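Local coordinates for uncharacterized protein (Borrelia turicatae, PDB 5VJ4) that is of unknown function but is a putative surface protein of relapsing fever spirochetes, differentially regulated between tick and mammal, and possibly binds lipid, at residues A[218-223]-A[280-285]; A[125-130]-A[154-159]; A[176-181]-A[232-237]. All blocks are in the same frame, centred on the assembly; numbering follows the deposited sequence.

Contact 1: A[218-223]-A[280-285]; sequences APRFRK and RMIDIY
Asp283 OD1 takes two hydrogen bonds from one arginine. Arg220 NH2 lies 2.8 Å from Asp283 OD1, and Arg220 NH1 lies 2.9 Å from the same oxygen. This is a salt bridge in which NH1 and NH2 both grip one oxygen, end-on. OD1 sits in the guanidinium plane, but the two flat groups are turned 39° against each other. Seen from the acid, NH1 uses the syn lone pair, while NH2 comes in on the syn side, 32° out of the carboxylate plane. Both bonds are bent, as expected when two N-H groups share one acceptor.

The backbones stay far apart, with the CA atoms of Arg220 and Arg280 11.9 Å from each other. Arg220 spans most of that gap. Its chain is extended from CG to NE and reaches toward helix 263-301. Asp283 comes from the opposite direction. Its CG is anti to the carbonyl carbon (chi1 -58°), which brings the carboxylate to the arginine.

Ile282 adds the apolar part. Its CG2 lies at the guanidinium edge, 3.9 Å from Arg220 NH2, and the isoleucine and the arginine run alongside each other, pointing opposite ways.

The ion pair is buried, and further partners help to satisfy it. Arg220 NE forms a second salt bridge with Asp245, and Tyr217 makes a cation-pi contact with Arg220. Arg286 brings a like charge close to NH2, which the two acids probably offset.

Between segments 218-223 and 280-285 the link is made by side chains: one arginine-aspartate pair with an isoleucine beside it. This is a buried interhelical salt bridge in an all-helical fold, joining the short helix 218-222 to the long helix 263-301.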
loop_
_atom_site.group_PDB
_atom_site.type_symbol
_atom_site.label_atom_id
_atom_site.label_comp_id
_atom_site.label_asym_id
_atom_site.label_seq_id
_atom_site.Cartn_x
_atom_site.Cartn_y
_atom_site.Cartn_z
ATOM N N ALA A 218 10.672 18.404 -0.653
ATOM C CA ALA A 218 11.846 19.053 -1.231
ATOM C C ALA A 218 13.140 18.243 -0.996
ATOM O O ALA A 218 13.803 17.873 -1.984
ATOM C CB ALA A 218 11.964 20.468 -0.743
ATOM N N PRO A 219 13.465 17.896 0.288
ATOM C CA PRO A 219 14.563 16.987 0.536
ATOM C C PRO A 219 14.507 15.723 -0.316
ATOM O O PRO A 219 15.557 15.254 -0.790
ATOM C CB PRO A 219 14.334 16.575 1.978
ATOM C CG PRO A 219 13.716 17.752 2.603
ATOM C CD PRO A 219 12.785 18.229 1.555
ATOM N N ARG A 220 13.294 15.189 -0.498
ATOM C CA ARG A 220 13.127 13.902 -1.125
ATOM C C ARG A 220 13.509 13.959 -2.599
ATOM O O ARG A 220 14.075 12.994 -3.128
ATOM C CB ARG A 220 11.730 13.330 -0.873
ATOM C CG ARG A 220 11.376 13.253 0.610
ATOM C CD ARG A 220 9.925 12.831 0.856
ATOM N NE ARG A 220 9.676 12.533 2.255
ATOM C CZ ARG A 220 8.542 12.792 2.903
ATOM N NH1 ARG A 220 7.533 13.371 2.287
ATOM N NH2 ARG A 220 8.420 12.497 4.199
ATOM N N PHE A 221 13.254 15.104 -3.233
ATOM C CA PHE A 221 13.662 15.325 -4.622
ATOM C C PHE A 221 15.148 15.637 -4.675
ATOM O O PHE A 221 15.881 15.014 -5.446
ATOM C CB PHE A 221 12.878 16.460 -5.250
ATOM C CG PHE A 221 11.510 16.071 -5.721
ATOM C CD1 PHE A 221 11.344 15.192 -6.764
ATOM C CD2 PHE A 221 10.378 16.640 -5.148
ATOM C CE1 PHE A 221 10.071 14.846 -7.214
ATOM C CE2 PHE A 221 9.102 16.302 -5.587
ATOM C CZ PHE A 221 8.949 15.400 -6.621
ATOM N N ARG A 222 15.593 16.581 -3.838
ATOM C CA ARG A 222 17.008 16.938 -3.757
ATOM C C ARG A 222 17.932 15.735 -3.659
ATOM O O ARG A 222 19.006 15.722 -4.273
ATOM C CB ARG A 222 17.272 17.852 -2.583
ATOM C CG ARG A 222 17.486 19.282 -2.993
ATOM C CD ARG A 222 18.080 20.008 -1.818
ATOM N NE ARG A 222 17.069 20.347 -0.820
ATOM C CZ ARG A 222 16.232 21.379 -0.906
ATOM N NH1 ARG A 222 16.248 22.207 -1.978
ATOM N NH2 ARG A 222 15.380 21.582 0.101
ATOM N N LYS A 223 17.468 14.717 -2.935
ATOM C CA LYS A 223 18.227 13.517 -2.644
ATOM C C LYS A 223 18.720 12.796 -3.912
ATOM O O LYS A 223 19.690 12.044 -3.867
ATOM C CB LYS A 223 17.398 12.594 -1.728
ATOM C CG LYS A 223 18.144 11.464 -1.024
ATOM C CD LYS A 223 19.171 11.996 -0.031
ATOM C CE LYS A 223 19.540 10.981 1.038
ATOM N NZ LYS A 223 19.917 9.642 0.545
ATOM N N ARG A 280 4.646 8.424 3.156
ATOM C CA ARG A 280 3.366 8.917 3.579
ATOM C C ARG A 280 3.113 8.694 5.077
ATOM O O ARG A 280 2.600 9.565 5.757
ATOM C CB ARG A 280 2.277 8.320 2.745
ATOM C CG ARG A 280 0.979 9.004 3.003
ATOM C CD ARG A 280 -0.065 8.559 2.020
ATOM N NE ARG A 280 -1.288 9.318 2.279
ATOM C CZ ARG A 280 -2.266 8.898 3.072
ATOM N NH1 ARG A 280 -3.329 9.657 3.239
ATOM N NH2 ARG A 280 -2.185 7.715 3.693
HETATM N N MSE A 281 3.515 7.547 5.598
HETATM C CA MSE A 281 3.367 7.299 7.025
HETATM C C MSE A 281 4.185 8.290 7.792
HETATM O O MSE A 281 3.827 8.634 8.892
HETATM C CB MSE A 281 3.854 5.914 7.321
HETATM C CG MSE A 281 3.879 5.698 8.819
HETATM SE SE MSE A 281 4.985 4.099 9.226
HETATM C CE MSE A 281 6.825 4.753 9.174
ATOM N N ILE A 282 5.268 8.776 7.204
ATOM C CA ILE A 282 6.144 9.748 7.868
ATOM C C ILE A 282 5.481 11.126 7.978
ATOM O O ILE A 282 5.518 11.745 9.057
ATOM C CB ILE A 282 7.522 9.883 7.150
ATOM C CG1 ILE A 282 8.274 8.554 7.176
ATOM C CG2 ILE A 282 8.384 10.975 7.774
ATOM C CD1 ILE A 282 9.671 8.623 6.608
ATOM N N ASP A 283 4.908 11.608 6.861
ATOM C CA ASP A 283 4.168 12.865 6.845
ATOM C C ASP A 283 3.048 12.783 7.888
ATOM O O ASP A 283 2.918 13.680 8.739
ATOM C CB ASP A 283 3.558 13.155 5.463
ATOM C CG ASP A 283 4.590 13.219 4.330
ATOM O OD1 ASP A 283 5.802 13.508 4.580
ATOM O OD2 ASP A 283 4.147 12.994 3.165
ATOM N N ILE A 284 2.270 11.695 7.862
ATOM C CA ILE A 284 1.134 11.618 8.757
ATOM C C ILE A 284 1.608 11.705 10.201
ATOM O O ILE A 284 1.079 12.492 10.970
ATOM C CB ILE A 284 0.347 10.341 8.526
ATOM C CG1 ILE A 284 -0.484 10.475 7.253
ATOM C CG2 ILE A 284 -0.522 10.036 9.732
ATOM C CD1 ILE A 284 -0.671 9.182 6.469
ATOM N N TYR A 285 2.627 10.911 10.534
ATOM C CA TYR A 285 3.160 10.873 11.869
ATOM C C TYR A 285 3.577 12.268 12.320
ATOM O O TYR A 285 3.335 12.665 13.456
ATOM C CB TYR A 285 4.367 9.953 11.935
ATOM C CG TYR A 285 5.046 9.989 13.283
ATOM C CD1 TYR A 285 4.500 9.315 14.374
ATOM C CD2 TYR A 285 6.210 10.732 13.475
ATOM C CE1 TYR A 285 5.099 9.362 15.618
ATOM C CE2 TYR A 285 6.811 10.806 14.707
ATOM C CZ TYR A 285 6.253 10.111 15.771
ATOM O OH TYR A 285 6.863 10.155 16.990
#

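Contact 2: A[125-130]-A[154-159]; sequences SYIQGN and KPTVSL. With SO4 (sulfate ion), chain C.
The last turn of helix 118-128 lies beside helix 145-171, and the closest CA atoms, those of Ile127 and Thr156, are 7.9 Å apart. This is helix-helix packing in an all-helical fold. The first segment leaves helical geometry at Gly129, whose phi is positive. In the second, the helix is kinked at Pro155, where the proline nitrogen makes no bond to the preceding turn.

Thr156 points at helix 118-128 and buries more surface than any other residue here. Its CG2 is anti to the backbone N and its OG1 anti to the carbonyl carbon (chi1 -61°), a rotation that turns both toward Ile127. Ile127 CG2 lies 4.0 Å from Thr156 CG2. The Tyr126 ring approaches the same methyl obliquely, with CD2 4.3 Å from Thr156 CG2.

No hydrogen bond joins the two segments. The buried polar ends are satisfied elsewhere. Tyr126 OH bonds to Asp190 of helix 176-201, and Lys194 makes a cation-pi contact with the Tyr126 ring. Phe210 of helix 207-214 touches both Ile127 and Thr156.

Gln128 extends away. Its NE2 donates to Leu131 O and, at 3.2 Å, to O1 of a sulfate that is probably from the crystallisation liquor and is also bound by Ile103 N and Asp104 N.

Thr156 OG1 itself bonds to Ile152 O, one turn back in its own helix, and touches Ile127 CG2 across the interface at 3.9 Å.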
loop_
_atom_site.group_PDB
_atom_site.type_symbol
_atom_site.label_atom_id
_atom_site.label_comp_id
_atom_site.label_asym_id
_atom_site.label_seq_id
_atom_site.Cartn_x
_atom_site.Cartn_y
_atom_site.Cartn_z
ATOM N N SER A 125 -1.818 24.835 -11.227
ATOM C CA SER A 125 -2.148 23.770 -12.131
ATOM C C SER A 125 -1.591 22.433 -11.642
ATOM O O SER A 125 -2.254 21.395 -11.746
ATOM C CB SER A 125 -1.652 24.063 -13.523
ATOM O OG SER A 125 -1.705 22.868 -14.282
ATOM N N TYR A 126 -0.384 22.468 -11.097
ATOM C CA TYR A 126 0.243 21.272 -10.530
ATOM C C TYR A 126 -0.565 20.652 -9.374
ATOM O O TYR A 126 -1.060 19.541 -9.533
ATOM C CB TYR A 126 1.644 21.608 -10.081
ATOM C CG TYR A 126 2.417 20.469 -9.507
ATOM C CD1 TYR A 126 2.990 19.504 -10.343
ATOM C CD2 TYR A 126 2.646 20.387 -8.116
ATOM C CE1 TYR A 126 3.746 18.466 -9.808
ATOM C CE2 TYR A 126 3.408 19.365 -7.570
ATOM C CZ TYR A 126 3.938 18.400 -8.415
ATOM O OH TYR A 126 4.653 17.371 -7.870
ATOM N N ILE A 127 -0.725 21.355 -8.245
ATOM C CA ILE A 127 -1.495 20.779 -7.158
ATOM C C ILE A 127 -2.948 20.533 -7.514
ATOM O O ILE A 127 -3.667 19.884 -6.760
ATOM C CB ILE A 127 -1.423 21.564 -5.852
ATOM C CG1 ILE A 127 -1.963 22.970 -6.047
ATOM C CG2 ILE A 127 -0.005 21.548 -5.332
ATOM C CD1 ILE A 127 -2.087 23.722 -4.740
ATOM N N GLN A 128 -3.378 21.035 -8.662
ATOM C CA GLN A 128 -4.759 20.833 -9.075
ATOM C C GLN A 128 -5.046 19.348 -9.317
ATOM O O GLN A 128 -6.126 18.860 -9.003
ATOM C CB GLN A 128 -5.040 21.608 -10.343
ATOM C CG GLN A 128 -6.482 22.016 -10.545
ATOM C CD GLN A 128 -6.760 22.297 -11.998
ATOM O OE1 GLN A 128 -6.005 23.000 -12.682
ATOM N NE2 GLN A 128 -7.828 21.722 -12.492
ATOM N N GLY A 129 -4.062 18.650 -9.885
ATOM C CA GLY A 129 -4.192 17.255 -10.269
ATOM C C GLY A 129 -5.337 17.023 -11.223
ATOM O O GLY A 129 -5.353 17.573 -12.308
ATOM N N ASN A 130 -6.290 16.198 -10.805
ATOM C CA ASN A 130 -7.434 15.825 -11.632
ATOM C C ASN A 130 -8.713 16.439 -11.117
ATOM O O ASN A 130 -9.813 16.115 -11.602
ATOM C CB ASN A 130 -7.557 14.285 -11.779
ATOM C CG ASN A 130 -6.608 13.727 -12.851
ATOM O OD1 ASN A 130 -7.022 13.413 -13.976
ATOM N ND2 ASN A 130 -5.328 13.638 -12.518
ATOM N N LYS A 154 3.699 30.159 -2.781
ATOM C CA LYS A 154 5.132 30.198 -2.442
ATOM C C LYS A 154 5.713 28.812 -2.125
ATOM O O LYS A 154 6.698 28.420 -2.782
ATOM C CB LYS A 154 5.438 31.223 -1.343
ATOM C CG LYS A 154 5.621 32.660 -1.832
ATOM C CD LYS A 154 5.931 33.590 -0.657
ATOM C CE LYS A 154 6.234 35.022 -1.083
ATOM N NZ LYS A 154 6.189 35.932 0.096
ATOM N N PRO A 155 5.084 28.044 -1.191
ATOM C CA PRO A 155 5.602 26.683 -0.918
ATOM C C PRO A 155 5.608 25.791 -2.141
ATOM O O PRO A 155 6.622 25.123 -2.403
ATOM C CB PRO A 155 4.640 26.126 0.126
ATOM C CG PRO A 155 4.079 27.337 0.778
ATOM C CD PRO A 155 3.916 28.326 -0.344
ATOM N N THR A 156 4.519 25.809 -2.912
ATOM C CA THR A 156 4.457 24.953 -4.091
ATOM C C THR A 156 5.542 25.323 -5.081
ATOM O O THR A 156 6.212 24.445 -5.662
ATOM C CB THR A 156 3.078 24.968 -4.739
ATOM O OG1 THR A 156 2.121 24.485 -3.786
ATOM C CG2 THR A 156 3.051 24.041 -5.908
ATOM N N VAL A 157 5.737 26.627 -5.259
ATOM C CA VAL A 157 6.658 27.097 -6.289
ATOM C C VAL A 157 8.077 26.721 -5.914
ATOM O O VAL A 157 8.844 26.254 -6.767
ATOM C CB VAL A 157 6.495 28.597 -6.592
ATOM C CG1 VAL A 157 7.581 29.059 -7.548
ATOM C CG2 VAL A 157 5.129 28.857 -7.230
ATOM N N SER A 158 8.405 26.891 -4.634
ATOM C CA SER A 158 9.679 26.412 -4.111
ATOM C C SER A 158 9.844 24.898 -4.400
ATOM O O SER A 158 10.852 24.441 -4.989
ATOM C CB SER A 158 9.790 26.740 -2.623
ATOM O OG SER A 158 10.530 25.729 -1.975
ATOM N N LEU A 159 8.831 24.127 -4.028
ATOM C CA LEU A 159 8.853 22.710 -4.341
ATOM C C LEU A 159 9.118 22.414 -5.822
ATOM O O LEU A 159 9.881 21.502 -6.152
ATOM C CB LEU A 159 7.560 22.034 -3.903
ATOM C CG LEU A 159 7.567 20.520 -4.090
ATOM C CD1 LEU A 159 8.791 19.909 -3.395
ATOM C CD2 LEU A 159 6.285 19.946 -3.539
HETATM S S SO4 C . -8.024 23.613 -16.564
HETATM O O1 SO4 C . -7.872 22.511 -15.593
HETATM O O2 SO4 C . -7.615 24.884 -15.930
HETATM O O3 SO4 C . -7.092 23.379 -17.665
HETATM O O4 SO4 C . -9.439 23.680 -17.036
#

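Contact 3: A[176-181]-A[232-237]; sequences EGVKTR and RVMDDI. With SO4 (sulfate ion), chain H; SO4 (sulfate ion), chain I.
Arg181 and Asp235 form a salt bridge, the ionic part of the contact. Two nitrogens donate end-on to one oxygen: Arg181 NH2 lies 3.2 Å from Asp235 OD1, and Arg181 NH1 lies 3.3 Å from it. NH2 arrives nearly along the C-O axis. NH1 comes from above the carboxylate plane, 37° out of it. The side chains meet roughly at right angles, and the guanidinium and carboxylate planes are 39° apart.

Sulfate adds a second anion. Arg181 NH2 donates to O1 of a sulfate ion at 2.7 Å, at the guanidinium edge. This ion, probably from the crystallisation liquor, also binds Arg181 NE of the second subunit, so it bridges two arginines whose charges lie close together.

Selenomethionine Met234 supplies the apolar packing. Its CB lies over one guanidinium face, 3.4 Å from Arg181 NH1. The chain is extended beyond CG, and its CE reaches Val178 CG1 at 3.6 Å.

Met234 O accepts a hydrogen bond from Trp240 NE1 within the loop. This is a helix-to-loop contact at the subunit interface: residues 176-181 of helix 176-201 meet a 3-10 turn in the loop before helix 243-256.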
loop_
_atom_site.group_PDB
_atom_site.type_symbol
_atom_site.label_atom_id
_atom_site.label_comp_id
_atom_site.label_asym_id
_atom_site.label_seq_id
_atom_site.Cartn_x
_atom_site.Cartn_y
_atom_site.Cartn_z
ATOM N N GLU A 176 21.732 7.826 -17.607
ATOM C CA GLU A 176 20.846 6.984 -18.460
ATOM C C GLU A 176 20.480 5.678 -17.759
ATOM O O GLU A 176 19.300 5.332 -17.649
ATOM C CB GLU A 176 21.436 6.687 -19.848
ATOM N N GLY A 177 21.499 5.018 -17.209
ATOM C CA GLY A 177 21.370 3.712 -16.572
ATOM C C GLY A 177 20.335 3.644 -15.482
ATOM O O GLY A 177 19.764 2.577 -15.228
ATOM N N VAL A 178 20.090 4.782 -14.837
ATOM C CA VAL A 178 19.125 4.855 -13.726
ATOM C C VAL A 178 17.947 5.800 -13.982
ATOM O O VAL A 178 17.041 5.898 -13.152
ATOM C CB VAL A 178 19.805 5.223 -12.377
ATOM C CG1 VAL A 178 20.757 4.112 -11.919
ATOM C CG2 VAL A 178 20.501 6.590 -12.438
ATOM N N LYS A 179 17.963 6.492 -15.120
ATOM C CA LYS A 179 16.937 7.486 -15.483
ATOM C C LYS A 179 15.514 7.038 -15.106
ATOM O O LYS A 179 14.840 7.687 -14.295
ATOM C CB LYS A 179 17.018 7.798 -16.986
ATOM C CG LYS A 179 16.168 8.971 -17.447
ATOM C CD LYS A 179 15.929 8.939 -18.949
ATOM C CE LYS A 179 15.463 10.291 -19.476
ATOM N NZ LYS A 179 14.858 10.124 -20.824
ATOM N N THR A 180 15.101 5.899 -15.667
ATOM C CA THR A 180 13.763 5.365 -15.473
ATOM C C THR A 180 13.388 5.305 -14.004
ATOM O O THR A 180 12.360 5.863 -13.599
ATOM C CB THR A 180 13.598 3.973 -16.139
ATOM O OG1 THR A 180 13.630 4.130 -17.551
ATOM C CG2 THR A 180 12.269 3.358 -15.817
ATOM N N ARG A 181 14.235 4.660 -13.205
ATOM C CA ARG A 181 13.886 4.375 -11.818
ATOM C C ARG A 181 13.638 5.636 -11.026
ATOM O O ARG A 181 12.785 5.639 -10.117
ATOM C CB ARG A 181 14.960 3.545 -11.130
ATOM C CG ARG A 181 14.392 2.604 -10.089
ATOM C CD ARG A 181 15.436 1.634 -9.651
ATOM N NE ARG A 181 15.055 0.947 -8.422
ATOM C CZ ARG A 181 15.919 0.320 -7.626
ATOM N NH1 ARG A 181 17.220 0.301 -7.922
ATOM N NH2 ARG A 181 15.476 -0.307 -6.550
ATOM N N ARG A 232 23.490 1.924 -5.741
ATOM C CA ARG A 232 23.088 0.756 -4.944
ATOM C C ARG A 232 22.129 1.150 -3.810
ATOM O O ARG A 232 21.290 0.333 -3.404
ATOM C CB ARG A 232 24.321 0.050 -4.380
ATOM C CG ARG A 232 25.308 1.013 -3.750
ATOM C CD ARG A 232 26.565 0.308 -3.389
ATOM N NE ARG A 232 27.611 1.252 -3.000
ATOM C CZ ARG A 232 27.993 1.426 -1.741
ATOM N NH1 ARG A 232 28.975 2.279 -1.464
ATOM N NH2 ARG A 232 27.399 0.734 -0.758
ATOM N N VAL A 233 22.251 2.394 -3.323
ATOM C CA VAL A 233 21.414 2.881 -2.228
ATOM C C VAL A 233 19.923 2.710 -2.497
ATOM O O VAL A 233 19.178 2.367 -1.571
ATOM C CB VAL A 233 21.764 4.301 -1.815
ATOM C CG1 VAL A 233 23.237 4.361 -1.462
ATOM C CG2 VAL A 233 21.508 5.285 -2.925
HETATM N N MSE A 234 19.518 2.856 -3.764
HETATM C CA MSE A 234 18.114 2.623 -4.173
HETATM C C MSE A 234 17.537 1.284 -3.766
HETATM O O MSE A 234 16.323 1.168 -3.597
HETATM C CB MSE A 234 17.899 2.782 -5.670
HETATM C CG MSE A 234 18.673 3.977 -6.188
HETATM SE SE MSE A 234 18.088 4.370 -8.032
HETATM C CE MSE A 234 19.782 5.173 -8.630
ATOM N N ASP A 235 18.373 0.267 -3.584
ATOM C CA ASP A 235 17.864 -1.042 -3.178
ATOM C C ASP A 235 17.486 -1.092 -1.684
ATOM O O ASP A 235 17.088 -2.139 -1.176
ATOM C CB ASP A 235 18.860 -2.156 -3.527
ATOM C CG ASP A 235 19.032 -2.353 -5.034
ATOM O OD1 ASP A 235 18.094 -2.026 -5.798
ATOM O OD2 ASP A 235 20.112 -2.848 -5.446
ATOM N N ASP A 236 17.621 0.032 -0.981
ATOM C CA ASP A 236 17.174 0.116 0.386
ATOM C C ASP A 236 16.253 1.310 0.520
ATOM O O ASP A 236 16.546 2.391 -0.010
ATOM C CB ASP A 236 18.372 0.266 1.333
ATOM C CG ASP A 236 18.051 -0.141 2.776
ATOM O OD1 ASP A 236 17.094 -0.919 3.033
ATOM O OD2 ASP A 236 18.792 0.323 3.661
ATOM N N ILE A 237 15.150 1.130 1.234
ATOM C CA ILE A 237 14.245 2.247 1.417
ATOM C C ILE A 237 14.971 3.422 2.096
ATOM O O ILE A 237 14.778 4.568 1.697
ATOM C CB ILE A 237 12.922 1.853 2.091
ATOM C CG1 ILE A 237 13.163 1.456 3.534
ATOM C CG2 ILE A 237 12.210 0.731 1.327
ATOM C CD1 ILE A 237 12.774 2.558 4.491
HETATM S S SO4 H . 27.000 1.552 -6.993
HETATM O O1 SO4 H . 28.317 2.059 -6.494
HETATM O O2 SO4 H . 25.982 2.325 -6.287
HETATM O O3 SO4 H . 26.801 0.097 -6.767
HETATM O O4 SO4 H . 26.793 1.728 -8.443
HETATM S S SO4 I . 12.068 -1.747 -6.374
HETATM O O1 SO4 I . 13.177 -1.247 -5.537
HETATM O O2 SO4 I . 11.086 -2.289 -5.403
HETATM O O3 SO4 I . 11.463 -0.645 -7.219
HETATM O O4 SO4 I . 12.625 -2.869 -7.179
#

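In the fold
The three contacts join different parts of one all-helical chain. Contacts 1 and 2 have centres about 16 Å apart and touch directly: Leu159 CD1 of contact 2 packs on Ala218 N at 3.7 Å and on Phe221 CD2 at 4.0 Å. Both segments of contact 2 precede those of contact 1. Contact 3 is more peripheral, about 23 Å from the chain centre, against about 7 Å for contact 1. The segments of contacts 1 and 3 interleave along the chain, but their nearest atoms stay about 6 Å apart. Contact 3 lies about 26 Å, centre to centre, from contact 2, although helices 145-171 and 176-201 are consecutive. The bound sulfates probably come from the crystallisation liquor, and no active site is assigned.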